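Local structure of salivary cystatin-L (Ixodes scapularis, 4ZM8) at residues N16-F19 and L20-H24; T27-W30 and S31-P35. The protein inhibits papain-like cysteine proteases, including host cathepsins L and S, helping the tick to suppress host immune responses and feed. One frame throughout, in Å; residues are numbered along the deposited sequence.

Contact 1 (N16-F19 and L20-H24); sequences NPEF and LNLAH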
loop_
_atom_site.group_PDB
_atom_site.type_symbol
_atom_site.label_atom_id
_atom_site.label_comp_id
_atom_site.label_asym_id
_atom_site.label_seq_id
_atom_site.Cartn_x
_atom_site.Cartn_y
_atom_site.Cartn_z
ATOM N N ASN A 16 -22.814 -12.717 -7.956
ATOM C CA ASN A 16 -22.415 -12.512 -6.569
ATOM C C ASN A 16 -22.689 -11.110 -6.037
ATOM O O ASN A 16 -22.052 -10.146 -6.461
ATOM C CB ASN A 16 -20.930 -12.820 -6.416
ATOM C CG ASN A 16 -20.464 -12.747 -4.975
ATOM O OD1 ASN A 16 -20.319 -11.670 -4.414
ATOM N ND2 ASN A 16 -20.217 -13.899 -4.377
ATOM N N PRO A 17 -23.610 -10.997 -5.068
ATOM C CA PRO A 17 -23.962 -9.693 -4.504
ATOM C C PRO A 17 -22.791 -8.937 -3.873
ATOM O O PRO A 17 -22.718 -7.726 -4.066
ATOM C CB PRO A 17 -25.009 -10.050 -3.447
ATOM C CG PRO A 17 -25.596 -11.347 -3.926
ATOM C CD PRO A 17 -24.419 -12.078 -4.480
ATOM N N GLU A 18 -21.905 -9.610 -3.140
ATOM C CA GLU A 18 -20.821 -8.908 -2.451
ATOM C C GLU A 18 -19.903 -8.175 -3.424
ATOM O O GLU A 18 -19.440 -7.069 -3.124
ATOM C CB GLU A 18 -19.982 -9.869 -1.597
ATOM C CG GLU A 18 -20.107 -9.686 -0.059
ATOM C CD GLU A 18 -20.171 -8.214 0.436
ATOM O OE1 GLU A 18 -19.377 -7.355 -0.026
ATOM O OE2 GLU A 18 -21.030 -7.922 1.302
ATOM N N PHE A 19 -19.637 -8.779 -4.582
ATOM C CA PHE A 19 -18.741 -8.147 -5.551
ATOM C C PHE A 19 -19.435 -6.952 -6.160
ATOM O O PHE A 19 -18.795 -5.960 -6.528
ATOM C CB PHE A 19 -18.315 -9.111 -6.670
ATOM C CG PHE A 19 -17.615 -10.336 -6.187
ATOM C CD1 PHE A 19 -16.990 -10.355 -4.952
ATOM C CD2 PHE A 19 -17.575 -11.473 -6.970
ATOM C CE1 PHE A 19 -16.348 -11.489 -4.500
ATOM C CE2 PHE A 19 -16.920 -12.618 -6.524
ATOM C CZ PHE A 19 -16.310 -12.621 -5.286
ATOM N N LEU A 20 -20.753 -7.066 -6.278
ATOM C CA LEU A 20 -21.545 -6.012 -6.880
ATOM C C LEU A 20 -21.558 -4.812 -5.951
ATOM O O LEU A 20 -21.409 -3.664 -6.393
ATOM C CB LEU A 20 -22.965 -6.503 -7.169
ATOM C CG LEU A 20 -23.837 -5.525 -7.958
ATOM C CD1 LEU A 20 -23.170 -5.112 -9.261
ATOM C CD2 LEU A 20 -25.206 -6.129 -8.217
ATOM N N ASN A 21 -21.715 -5.095 -4.658
ATOM C CA ASN A 21 -21.688 -4.082 -3.613
ATOM C C ASN A 21 -20.335 -3.404 -3.489
ATOM O O ASN A 21 -20.245 -2.222 -3.193
ATOM C CB ASN A 21 -22.085 -4.707 -2.279
ATOM C CG ASN A 21 -23.540 -5.124 -2.243
ATOM O OD1 ASN A 21 -24.224 -5.104 -3.259
ATOM N ND2 ASN A 21 -24.016 -5.504 -1.072
ATOM N N LEU A 22 -19.275 -4.149 -3.725
ATOM C CA LEU A 22 -17.948 -3.559 -3.666
ATOM C C LEU A 22 -17.705 -2.667 -4.864
ATOM O O LEU A 22 -16.992 -1.669 -4.775
ATOM C CB LEU A 22 -16.873 -4.648 -3.579
ATOM C CG LEU A 22 -16.216 -4.707 -2.191
ATOM C CD1 LEU A 22 -17.257 -4.546 -1.098
ATOM C CD2 LEU A 22 -15.446 -6.007 -1.998
ATOM N N ALA A 23 -18.316 -3.032 -5.985
ATOM C CA ALA A 23 -18.157 -2.277 -7.215
ATOM C C ALA A 23 -18.942 -0.965 -7.123
ATOM O O ALA A 23 -18.522 0.064 -7.647
ATOM C CB ALA A 23 -18.608 -3.110 -8.403
ATOM N N HIS A 24 -20.075 -0.995 -6.437
ATOM C CA HIS A 24 -20.823 0.234 -6.244
ATOM C C HIS A 24 -20.106 1.132 -5.246
ATOM O O HIS A 24 -19.912 2.315 -5.511
ATOM C CB HIS A 24 -22.251 -0.063 -5.796
ATOM C CG HIS A 24 -23.180 -0.354 -6.930
ATOM N ND1 HIS A 24 -23.668 0.630 -7.763
ATOM C CD2 HIS A 24 -23.699 -1.519 -7.385
ATOM C CE1 HIS A 24 -24.451 0.085 -8.676
ATOM N NE2 HIS A 24 -24.491 -1.218 -8.465
#
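N21 N donates to P17 O at 2.9 Å, the first backbone bond of the helix that is not weak. Two more bonds of the same kind follow: L22 N donates to E18 O at 3.0 Å and A23 N to F19 O, while the link from L20 N back to N16 O is long and weak. N16 is the N-cap. Its OD1 accepts from F19 N at 3.0 Å, with an N-H...O angle of 152°; the short side chain of N16 lets its amide oxygen take the place of the carbonyl a preceding turn would have supplied. With CG anti to the backbone N (chi1 -175°), the N16 side chain folds back over the first turn, and OD1 lies 3.5 Å above one face of the F19 ring, toward its rim. P17 suits the first helical position, where its ring nitrogen has no hydrogen to offer and none is needed. E18 bends at chi2 and carries OE1 to 3.7 Å from L22 CD1. N21 takes its polar partner from K78 of the second subunit, which donates to OD1. F19 and L20 rest on V49 and V46 of strand 39-68, while F19 and L22 meet Y59, and A23 meets L63, of the second subunit. Helix 17-32 thus packs on a sheet to which both chains appear to contribute, consistent with a domain-swapped cystatin dimer.

Contact 2 (T27-W30 and S31-P35); sequences TSTW and SAQQP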
loop_
_atom_site.group_PDB
_atom_site.type_symbol
_atom_site.label_atom_id
_atom_site.label_comp_id
_atom_site.label_asym_id
_atom_site.label_seq_id
_atom_site.Cartn_x
_atom_site.Cartn_y
_atom_site.Cartn_z
ATOM N N THR A 27 -17.135 2.649 -7.035
ATOM C CA THR A 27 -17.499 3.600 -8.087
ATOM C C THR A 27 -18.066 4.906 -7.546
ATOM O O THR A 27 -17.699 5.990 -8.006
ATOM C CB THR A 27 -18.536 3.013 -9.053
ATOM O OG1 THR A 27 -18.059 1.767 -9.574
ATOM C CG2 THR A 27 -18.751 3.960 -10.198
ATOM N N SER A 28 -18.977 4.796 -6.588
ATOM C CA SER A 28 -19.594 5.970 -5.993
ATOM C C SER A 28 -18.547 6.830 -5.315
ATOM O O SER A 28 -18.499 8.044 -5.526
ATOM C CB SER A 28 -20.664 5.553 -4.989
ATOM O OG SER A 28 -20.122 4.713 -3.987
ATOM N N THR A 29 -17.713 6.172 -4.508
ATOM C CA THR A 29 -16.622 6.782 -3.747
ATOM C C THR A 29 -15.604 7.501 -4.617
ATOM O O THR A 29 -15.221 8.637 -4.331
ATOM C CB THR A 29 -15.875 5.715 -2.942
ATOM O OG1 THR A 29 -16.787 5.062 -2.055
ATOM C CG2 THR A 29 -14.717 6.321 -2.160
ATOM N N TRP A 30 -15.158 6.835 -5.677
ATOM C CA TRP A 30 -14.103 7.379 -6.503
ATOM C C TRP A 30 -14.571 8.594 -7.299
ATOM O O TRP A 30 -13.924 9.631 -7.272
ATOM C CB TRP A 30 -13.547 6.309 -7.442
ATOM C CG TRP A 30 -12.566 6.877 -8.419
ATOM C CD1 TRP A 30 -11.264 7.216 -8.173
ATOM C CD2 TRP A 30 -12.811 7.191 -9.792
ATOM N NE1 TRP A 30 -10.685 7.715 -9.314
ATOM C CE2 TRP A 30 -11.615 7.711 -10.325
ATOM C CE3 TRP A 30 -13.923 7.077 -10.628
ATOM C CZ2 TRP A 30 -11.504 8.120 -11.642
ATOM C CZ3 TRP A 30 -13.810 7.488 -11.944
ATOM C CH2 TRP A 30 -12.614 8.003 -12.436
ATOM N N SER A 31 -15.701 8.469 -7.990
ATOM C CA SER A 31 -16.177 9.510 -8.910
ATOM C C SER A 31 -16.650 10.785 -8.206
ATOM O O SER A 31 -16.647 11.866 -8.804
ATOM C CB SER A 31 -17.302 8.954 -9.775
ATOM O OG SER A 31 -18.376 8.538 -8.951
ATOM N N ALA A 32 -17.062 10.641 -6.945
ATOM C CA ALA A 32 -17.389 11.768 -6.077
ATOM C C ALA A 32 -16.219 12.724 -5.970
ATOM O O ALA A 32 -16.349 13.916 -6.209
ATOM C CB ALA A 32 -17.778 11.273 -4.707
ATOM N N GLN A 33 -15.063 12.178 -5.628
ATOM C CA GLN A 33 -13.838 12.954 -5.527
ATOM C C GLN A 33 -13.333 13.482 -6.869
ATOM O O GLN A 33 -12.381 14.244 -6.904
ATOM C CB GLN A 33 -12.751 12.107 -4.875
ATOM C CG GLN A 33 -13.209 11.402 -3.615
ATOM C CD GLN A 33 -12.368 10.176 -3.309
ATOM O OE1 GLN A 33 -11.564 9.733 -4.141
ATOM N NE2 GLN A 33 -12.570 9.601 -2.124
ATOM N N GLN A 34 -13.957 13.090 -7.972
ATOM C CA GLN A 34 -13.513 13.570 -9.285
ATOM C C GLN A 34 -14.026 14.970 -9.619
ATOM O O GLN A 34 -15.170 15.338 -9.276
ATOM C CB GLN A 34 -13.935 12.598 -10.383
ATOM C CG GLN A 34 -13.359 11.215 -10.194
ATOM C CD GLN A 34 -11.848 11.196 -10.272
ATOM O OE1 GLN A 34 -11.269 11.152 -11.366
ATOM N NE2 GLN A 34 -11.196 11.232 -9.112
ATOM N N PRO A 35 -13.165 15.758 -10.288
ATOM C CA PRO A 35 -13.402 17.149 -10.684
ATOM C C PRO A 35 -14.072 17.240 -12.039
ATOM O O PRO A 35 -13.804 16.401 -12.898
ATOM C CB PRO A 35 -11.995 17.735 -10.732
ATOM C CG PRO A 35 -11.143 16.584 -11.165
ATOM C CD PRO A 35 -11.788 15.332 -10.602
#
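The cystatin helix, near the C-terminal end of residues 17-32 and ahead of the loop leading to strand 39-68, brings Q34 onto W30. The carboxamide of Q34 stacks over one face of the indole, the two planes 25° apart, with CD 3.3 Å above the ring plane and offset toward the rim. Q34 CG adds a CH-pi contact, 3.8 Å from the centroid of the six-membered ring and only 7° off its normal. A bend at chi2 turns the chain of Q34 so that its amide lies along the indole. Glutamine fits well here, since its methylene carbon and flat amide can both lie against an aromatic surface.

In the turn before, one carbonyl takes two hydrogen bonds. T27 O accepts from S31 N at 3.2 Å and from S31 OG at 2.8 Å, and the two donors approach from opposite faces of the carbonyl plane. S31 OG sits between its own backbone N and carbonyl carbon (chi1 60°), which swings it back toward T27. The same hydroxyl is also bonded to D41 N, so a small buried serine ties the helix to the start of the next strand. One residue on, A32 N donates to S28 O at 3.3 Å. T29 and Q33 run side by side, T29 CG2 lying 3.9 Å from Q33 NE2, while T29 OG1 bonds to Y25 O one turn back.

Around this helix end, T27 rests on D41 and V43 of strand 39-68, and W30 also touches D41. The second subunit covers another part: its F109 ring stacks with W30, its R90 packs there too, and its L63 and L72 meet T27 and A32.

Contact 1 and contact 2 lie at the two ends of helix 17-32, their centres about 17 Å apart, and both are partly buried between strand 39-68 and the second subunit. Their chemistry follows their places. At residues 16-24 a side chain supplies an acceptor to the backbone N-H of F19 at the helix start; at residues 27-35 a side-chain hydroxyl donates to a carbonyl near the helix end. Contact 1 is chiefly backbone bonding, whereas contact 2 adds an amide-on-indole stack. The protein acts as a monomer, and dimers form in vitro; if, as the long strand suggests, this dimer is domain-swapped, the second subunit's residues probably stand in for those of the same chain.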